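Local structure of dihydroorotase (Saccharomyces cerevisiae S288C, 6L0A) at residues Thr50-Lys58 with Thr68-Leu76; Pro172-Thr182 with Lys204-His213. The protein catalyses the zinc-dependent, reversible interconversion of N-carbamoyl-L-aspartate and dihydroorotate, the third step of de novo pyrimidine synthesis. All blocks are in the same frame, centred on the assembly; numbering follows the deposited sequence.

Interaction 1. Residues Thr50-Lys58 with Thr68-Leu76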
# COMPACT_ATOMS: atom_id res chain seq x y z
N THR C 50 -9.67 23.62 23.45
CA THR C 50 -10.16 24.51 24.48
C THR C 50 -10.18 23.80 25.83
O THR C 50 -10.31 22.57 25.91
CB THR C 50 -11.56 25.05 24.15
OG1 THR C 50 -12.50 23.97 24.08
CG2 THR C 50 -11.54 25.82 22.82
N LEU C 51 -10.05 24.61 26.88
CA LEU C 51 -9.98 24.08 28.23
C LEU C 51 -11.23 23.31 28.60
O LEU C 51 -11.16 22.20 29.14
CB LEU C 51 -9.76 25.24 29.20
CG LEU C 51 -9.27 24.89 30.61
CD1 LEU C 51 -8.11 23.94 30.54
CD2 LEU C 51 -8.88 26.16 31.33
N ASP C 52 -12.41 23.89 28.35
CA ASP C 52 -13.64 23.23 28.79
C ASP C 52 -13.85 21.91 28.06
O ASP C 52 -14.32 20.94 28.67
CB ASP C 52 -14.83 24.17 28.59
CG ASP C 52 -14.80 25.35 29.56
OD1 ASP C 52 -14.17 25.23 30.63
OD2 ASP C 52 -15.41 26.40 29.25
N ARG C 53 -13.48 21.84 26.78
CA ARG C 53 -13.65 20.61 26.01
C ARG C 53 -12.78 19.48 26.55
O ARG C 53 -13.24 18.34 26.67
CB ARG C 53 -13.31 20.89 24.54
CG ARG C 53 -13.61 19.77 23.56
CD ARG C 53 -14.01 20.38 22.20
NE ARG C 53 -13.92 19.45 21.07
CZ ARG C 53 -14.71 18.40 20.93
NH1 ARG C 53 -15.64 18.14 21.85
NH2 ARG C 53 -14.59 17.59 19.89
N VAL C 54 -11.52 19.77 26.89
CA VAL C 54 -10.64 18.70 27.36
C VAL C 54 -11.04 18.26 28.76
O VAL C 54 -10.88 17.08 29.11
CB VAL C 54 -9.17 19.14 27.30
CG1 VAL C 54 -8.81 20.09 28.44
CG2 VAL C 54 -8.24 17.90 27.32
N ILE C 55 -11.56 19.18 29.59
CA ILE C 55 -12.02 18.79 30.92
C ILE C 55 -13.25 17.90 30.82
O ILE C 55 -13.33 16.85 31.46
CB ILE C 55 -12.30 20.04 31.77
CG1 ILE C 55 -10.99 20.72 32.18
CG2 ILE C 55 -13.11 19.67 33.03
CD1 ILE C 55 -11.18 22.10 32.77
N GLU C 56 -14.24 18.30 30.00
CA GLU C 56 -15.45 17.50 29.87
C GLU C 56 -15.16 16.16 29.18
O GLU C 56 -15.78 15.15 29.52
CB GLU C 56 -16.54 18.28 29.13
CG GLU C 56 -17.11 19.44 29.94
CD GLU C 56 -17.78 19.00 31.25
OE1 GLU C 56 -17.31 19.40 32.34
OE2 GLU C 56 -18.78 18.25 31.18
N TYR C 57 -14.22 16.14 28.22
CA TYR C 57 -13.84 14.87 27.60
C TYR C 57 -13.28 13.91 28.65
O TYR C 57 -13.71 12.75 28.72
CB TYR C 57 -12.80 15.12 26.50
CG TYR C 57 -12.56 13.97 25.53
CD1 TYR C 57 -13.59 13.13 25.11
CD2 TYR C 57 -11.30 13.76 24.99
CE1 TYR C 57 -13.35 12.10 24.19
CE2 TYR C 57 -11.05 12.76 24.08
CZ TYR C 57 -12.07 11.92 23.69
OH TYR C 57 -11.79 10.93 22.78
N LYS C 58 -12.34 14.37 29.48
CA LYS C 58 -11.79 13.50 30.51
C LYS C 58 -12.89 12.98 31.44
O LYS C 58 -12.88 11.81 31.84
CB LYS C 58 -10.71 14.22 31.33
CG LYS C 58 -9.95 13.30 32.30
CD LYS C 58 -8.84 14.05 33.03
CE LYS C 58 -8.10 13.13 34.00
NZ LYS C 58 -6.99 13.83 34.71
N THR C 68 -9.24 3.53 34.97
CA THR C 68 -8.21 3.90 34.00
C THR C 68 -7.71 5.31 34.27
O THR C 68 -8.49 6.21 34.56
CB THR C 68 -8.79 3.80 32.59
OG1 THR C 68 -9.18 2.45 32.35
CG2 THR C 68 -7.76 4.21 31.54
N THR C 69 -6.40 5.48 34.21
CA THR C 69 -5.77 6.78 34.43
C THR C 69 -5.61 7.47 33.08
O THR C 69 -4.94 6.94 32.20
CB THR C 69 -4.41 6.60 35.11
OG1 THR C 69 -4.63 6.03 36.42
CG2 THR C 69 -3.67 7.93 35.21
N PHE C 70 -6.21 8.65 32.94
CA PHE C 70 -6.29 9.35 31.66
C PHE C 70 -5.39 10.57 31.68
O PHE C 70 -5.56 11.45 32.52
CB PHE C 70 -7.73 9.77 31.36
CG PHE C 70 -8.63 8.63 31.03
CD1 PHE C 70 -8.48 7.95 29.83
CD2 PHE C 70 -9.62 8.22 31.91
CE1 PHE C 70 -9.30 6.88 29.51
CE2 PHE C 70 -10.45 7.14 31.60
CZ PHE C 70 -10.29 6.47 30.40
N LEU C 71 -4.43 10.61 30.76
CA LEU C 71 -3.59 11.79 30.52
C LEU C 71 -4.04 12.41 29.21
O LEU C 71 -4.18 11.70 28.21
CB LEU C 71 -2.12 11.41 30.46
CG LEU C 71 -1.56 10.58 31.62
CD1 LEU C 71 -0.10 10.20 31.34
CD2 LEU C 71 -1.71 11.33 32.95
N MET C 72 -4.27 13.72 29.21
CA MET C 72 -5.00 14.38 28.14
C MET C 72 -4.08 15.28 27.33
O MET C 72 -2.99 15.66 27.79
CB MET C 72 -6.16 15.20 28.70
CG MET C 72 -7.09 14.40 29.64
SD MET C 72 -7.90 12.98 28.86
CE MET C 72 -8.94 13.78 27.64
N SER C 73 -4.52 15.65 26.13
CA SER C 73 -3.72 16.50 25.26
C SER C 73 -4.59 17.52 24.53
O SER C 73 -5.80 17.35 24.35
CB SER C 73 -2.95 15.68 24.21
OG SER C 73 -3.87 14.95 23.40
N PHE C 74 -3.92 18.59 24.09
CA PHE C 74 -4.45 19.51 23.10
C PHE C 74 -3.94 19.13 21.71
O PHE C 74 -2.87 18.54 21.55
CB PHE C 74 -4.01 20.95 23.40
CG PHE C 74 -4.85 21.67 24.43
CD1 PHE C 74 -6.17 21.31 24.66
CD2 PHE C 74 -4.32 22.73 25.14
CE1 PHE C 74 -6.95 21.99 25.61
CE2 PHE C 74 -5.06 23.42 26.08
CZ PHE C 74 -6.38 23.05 26.32
N TYR C 75 -4.71 19.52 20.71
CA TYR C 75 -4.34 19.41 19.30
C TYR C 75 -3.63 20.69 18.88
O TYR C 75 -4.12 21.79 19.17
CB TYR C 75 -5.63 19.19 18.52
CG TYR C 75 -5.62 18.98 17.03
CD1 TYR C 75 -5.41 20.04 16.15
CD2 TYR C 75 -5.93 17.74 16.49
CE1 TYR C 75 -5.47 19.84 14.77
CE2 TYR C 75 -5.99 17.53 15.13
CZ TYR C 75 -5.76 18.58 14.27
OH TYR C 75 -5.83 18.37 12.92
N LEU C 76 -2.48 20.57 18.23
CA LEU C 76 -1.72 21.77 17.86
C LEU C 76 -2.43 22.46 16.69
O LEU C 76 -2.34 22.03 15.54
CB LEU C 76 -0.28 21.42 17.51
CG LEU C 76 0.67 22.63 17.31
CD1 LEU C 76 0.81 23.40 18.60
CD2 LEU C 76 2.05 22.21 16.82
O HOH W 1 -4.89 12.04 35.37
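Met72 meets the helix with a chain folded back at chi2 (-61°) and chi3 (-65°), while Lys58 lies across it fully extended, its CG anti to the backbone N. The contact belongs to a beta-alpha-beta unit of the TIM-barrel fold of the metallo-dependent hydrolases. Helix 51-64 follows strand 37-40 and packs on the next strand, 69-71, and on the residues just after it. No direct hydrogen bond joins the two segments, and most of the touching residues are buried. The bend in Met72 carries its CE to Tyr57 CD2, 3.5 Å away, in an oblique approach to the ring. The SD of Met72 lies 3.9 Å from Lys58 CB. The first methylenes of Lys58 lie alongside the sulfur, and CD lies against Met72 CG. Val54 slides past Met72 in the opposite direction, with Val54 CG2 3.7 Å from Met72 CB. The other branch of the valine, Val54 CG1, lies 3.9 Å from Phe74 CE1. The two side chains cross at about a right angle. The ring edge of Phe74 reaches the N-terminal end of the helix, where Thr50 O lies near the ring plane, 3.4 Å from Phe74 CE1. That oxygen of the N-cap residue also accepts the helical bond from Val54 N. Leu84 and Ala88 of helix 82-90 touch Phe74. The hydroxyl of Tyr57 makes a hydrogen bond to the backbone O of Arg18, a residue of the malate pocket. At the other end of the contact, water 1 accepts from Lys58 NZ at 2.8 Å and donates to Phe70 O at 3.0 Å.

Interaction 2. Residues Pro172-Thr182 with Lys204-His213. With ZN (zinc ion), chain L.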
# COMPACT_ATOMS: atom_id res chain seq x y z
N PRO C 172 15.67 23.06 23.88
CA PRO C 172 16.44 21.92 24.41
C PRO C 172 15.89 21.33 25.71
O PRO C 172 16.28 20.21 26.06
CB PRO C 172 17.84 22.51 24.63
CG PRO C 172 17.57 23.96 24.89
CD PRO C 172 16.41 24.33 24.01
N ASN C 173 15.02 22.03 26.43
CA ASN C 173 14.43 21.51 27.66
C ASN C 173 13.05 20.92 27.45
O ASN C 173 12.47 20.38 28.40
CB ASN C 173 14.36 22.61 28.72
CG ASN C 173 15.73 23.09 29.16
OD1 ASN C 173 16.65 22.29 29.34
ND2 ASN C 173 15.88 24.40 29.32
N LEU C 174 12.52 20.99 26.23
CA LEU C 174 11.18 20.49 25.93
C LEU C 174 11.21 18.98 25.74
O LEU C 174 12.02 18.46 24.96
CB LEU C 174 10.64 21.19 24.68
CG LEU C 174 9.28 20.80 24.10
CD1 LEU C 174 8.19 21.08 25.12
CD2 LEU C 174 9.01 21.54 22.80
N LYS C 175 10.33 18.27 26.44
CA LYS C 175 10.15 16.85 26.17
C LYS C 175 9.42 16.69 24.84
O LYS C 175 8.35 17.27 24.63
CB LYS C 175 9.36 16.19 27.31
CG LYS C 175 10.18 15.98 28.58
CD LYS C 175 9.44 15.13 29.61
CE LYS C 175 8.47 15.95 30.46
NZ LYS C 175 7.83 15.13 31.55
N ILE C 176 10.02 15.93 23.93
CA ILE C 176 9.46 15.73 22.59
C ILE C 176 9.41 14.23 22.31
O ILE C 176 10.38 13.51 22.59
CB ILE C 176 10.30 16.44 21.51
CG1 ILE C 176 10.35 17.95 21.74
CG2 ILE C 176 9.75 16.16 20.11
CD1 ILE C 176 11.32 18.65 20.80
N ILE C 177 8.30 13.77 21.76
CA ILE C 177 8.18 12.38 21.37
C ILE C 177 7.95 12.30 19.87
O ILE C 177 7.02 12.92 19.34
CB ILE C 177 7.05 11.65 22.11
CG1 ILE C 177 7.28 11.71 23.63
CG2 ILE C 177 6.97 10.19 21.64
CD1 ILE C 177 6.17 11.05 24.42
N LEU C 178 8.78 11.52 19.19
CA LEU C 178 8.49 11.11 17.82
C LEU C 178 7.55 9.91 17.92
O LEU C 178 7.99 8.79 18.19
CB LEU C 178 9.78 10.78 17.08
CG LEU C 178 9.65 10.49 15.58
CD1 LEU C 178 9.01 11.64 14.81
CD2 LEU C 178 11.00 10.13 14.98
N GLU C 179 6.26 10.16 17.74
CA GLU C 179 5.26 9.12 17.94
C GLU C 179 5.36 8.06 16.85
O GLU C 179 5.79 8.32 15.73
CB GLU C 179 3.85 9.73 17.94
CG GLU C 179 3.60 10.73 19.09
CD GLU C 179 3.53 10.05 20.44
OE1 GLU C 179 3.27 8.83 20.47
OE2 GLU C 179 3.71 10.72 21.49
N HIS C 180 4.92 6.84 17.19
CA HIS C 180 4.86 5.69 16.30
C HIS C 180 5.90 5.68 15.19
O HIS C 180 5.56 5.81 14.00
CB HIS C 180 3.44 5.56 15.69
CG HIS C 180 2.82 6.85 15.24
ND1 HIS C 180 3.46 7.74 14.41
CD2 HIS C 180 1.59 7.37 15.48
CE1 HIS C 180 2.66 8.77 14.17
NE2 HIS C 180 1.52 8.57 14.81
N CYS C 181 7.18 5.51 15.56
CA CYS C 181 8.24 5.42 14.56
C CYS C 181 8.04 4.21 13.68
O CYS C 181 7.64 3.13 14.15
CB CYS C 181 9.62 5.33 15.22
SG CYS C 181 10.19 6.87 15.92
N THR C 182 8.37 4.36 12.39
CA THR C 182 8.20 3.26 11.46
C THR C 182 9.42 2.94 10.63
O THR C 182 9.37 1.97 9.87
CB THR C 182 7.03 3.55 10.52
OG1 THR C 182 7.29 4.77 9.82
CG2 THR C 182 5.74 3.65 11.30
N LYS C 204 15.19 13.38 26.94
CA LYS C 204 14.34 14.48 26.52
C LYS C 204 13.55 14.19 25.25
O LYS C 204 12.45 14.73 25.07
CB LYS C 204 15.17 15.75 26.30
CG LYS C 204 15.69 16.40 27.57
CD LYS C 204 14.59 17.13 28.31
CE LYS C 204 15.15 17.88 29.52
NZ LYS C 204 14.12 18.03 30.58
N VAL C 205 14.12 13.41 24.35
CA VAL C 205 13.48 13.07 23.09
C VAL C 205 13.29 11.56 23.08
O VAL C 205 14.27 10.81 23.15
CB VAL C 205 14.31 13.53 21.89
CG1 VAL C 205 13.67 13.06 20.59
CG2 VAL C 205 14.43 15.06 21.91
N ALA C 206 12.04 11.13 23.06
CA ALA C 206 11.71 9.71 23.03
C ALA C 206 10.93 9.41 21.76
O ALA C 206 10.60 10.30 20.98
CB ALA C 206 10.92 9.31 24.27
N ALA C 207 10.66 8.12 21.57
CA ALA C 207 9.87 7.65 20.45
C ALA C 207 8.95 6.56 20.98
O ALA C 207 9.36 5.76 21.83
CB ALA C 207 10.74 7.09 19.32
N THR C 208 7.71 6.56 20.52
CA THR C 208 6.82 5.46 20.86
C THR C 208 6.80 4.46 19.71
O THR C 208 7.04 4.81 18.55
CB THR C 208 5.41 5.94 21.18
OG1 THR C 208 4.90 6.73 20.10
CG2 THR C 208 5.39 6.75 22.51
N LEU C 209 6.56 3.19 20.05
CA LEU C 209 6.41 2.14 19.06
C LEU C 209 5.06 1.47 19.27
O LEU C 209 4.66 1.21 20.41
CB LEU C 209 7.54 1.11 19.16
CG LEU C 209 8.94 1.71 18.93
CD1 LEU C 209 10.02 0.71 19.32
CD2 LEU C 209 9.12 2.15 17.47
N THR C 210 4.35 1.22 18.18
CA THR C 210 3.04 0.60 18.24
C THR C 210 3.18 -0.91 18.29
O THR C 210 4.25 -1.47 18.08
CB THR C 210 2.21 0.95 17.01
OG1 THR C 210 2.80 0.30 15.87
CG2 THR C 210 2.18 2.46 16.78
N ALA C 211 2.06 -1.56 18.57
CA ALA C 211 2.02 -3.02 18.43
C ALA C 211 2.10 -3.42 16.96
O ALA C 211 2.87 -4.32 16.60
CB ALA C 211 0.75 -3.57 19.06
N HIS C 212 1.34 -2.75 16.09
CA HIS C 212 1.20 -3.29 14.74
C HIS C 212 2.45 -3.07 13.89
O HIS C 212 2.72 -3.86 12.98
CB HIS C 212 -0.05 -2.72 14.05
CG HIS C 212 -0.19 -1.23 14.15
ND1 HIS C 212 -0.66 -0.60 15.28
CD2 HIS C 212 0.02 -0.26 13.23
CE1 HIS C 212 -0.71 0.71 15.06
NE2 HIS C 212 -0.32 0.94 13.82
N HIS C 213 3.24 -2.04 14.18
CA HIS C 213 4.47 -1.87 13.41
C HIS C 213 5.55 -2.87 13.82
O HIS C 213 6.57 -2.94 13.13
CB HIS C 213 4.98 -0.44 13.54
CG HIS C 213 4.13 0.57 12.82
ND1 HIS C 213 3.37 1.52 13.46
CD2 HIS C 213 3.93 0.76 11.49
CE1 HIS C 213 2.73 2.25 12.56
NE2 HIS C 213 3.06 1.81 11.36
ZN ZN L . -0.34 9.21 13.98
O HOH W 2 5.43 2.38 15.70
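Strands 175-178 and 205-209 run parallel, their short axes 4.4 Å apart at closest approach and inclined by 33°. Ile176 pairs with Val205, Ile177 with Ala206 and Leu178 with Ala207. The bond from Ile176 N to Lys204 O is 2.9 Å long and nearly straight, at 166°. The ladder continues through Ala206 N to Ile176 O and Leu178 N to Ala206 O. The next, Thr208 N to Leu178 O, is longer at 3.2 Å and reaches the oxygen from above the carbonyl plane. Past it the backbone is joined once more, Cys181 N to Thr208 O, and the Thr208 side chain adds two bonds. A chi1 of 54° sets Thr208 OG1 between the backbone N and the carbonyl carbon, where it accepts from His180 N. Thr208 OG1 donates to Glu179 OE1 at 2.7 Å, from above the carboxylate plane. Glu179 OE1 is also hydrogen-bonded to His14 ND1, and His14 is a ligand of the other zinc. Thr208 thus holds both the backbone of one zinc ligand and a second-shell acid. His180 NE2 binds zinc at 2.1 Å, in a site it shares with Lys98 and His137. His180 CB rests 3.5 Å from Thr210 CG2. Water 2 links Cys181 O to Thr210 N. Further on, Thr182 CG2 makes a CH-pi contact over one face of the His213 ring, 3.4 Å from its centroid. In the barrel, strand 133-136 flanks 175-178 on its other side. Helix 156-170 covers the face bearing Ile176, Leu178 and Val205, and helix 300-312 touches Ile177 and Ala206 on the opposite one.

How the interactions relate
Interaction 1 comes first along the chain and closes before interaction 2 opens. Their centres are 20 Å apart, and their nearest atoms about 9 Å, so they do not touch. Each joins parts of one beta-alpha-beta unit of the TIM barrel, but in a different way. Interaction 1 sets a helix against the strand that follows it; interaction 2 pairs two neighbouring strands. Strand 69-71 follows 11-15 and 37-40 in one arc of the barrel; 175-178 and 205-209 lie between 133-136 and 253-255 in another. The two-zinc site lies near both: 172-182 supplies a metal ligand, the Ser73 side chain lies about 9 Å from a zinc ion, and helix 51-64 packs outside the strands.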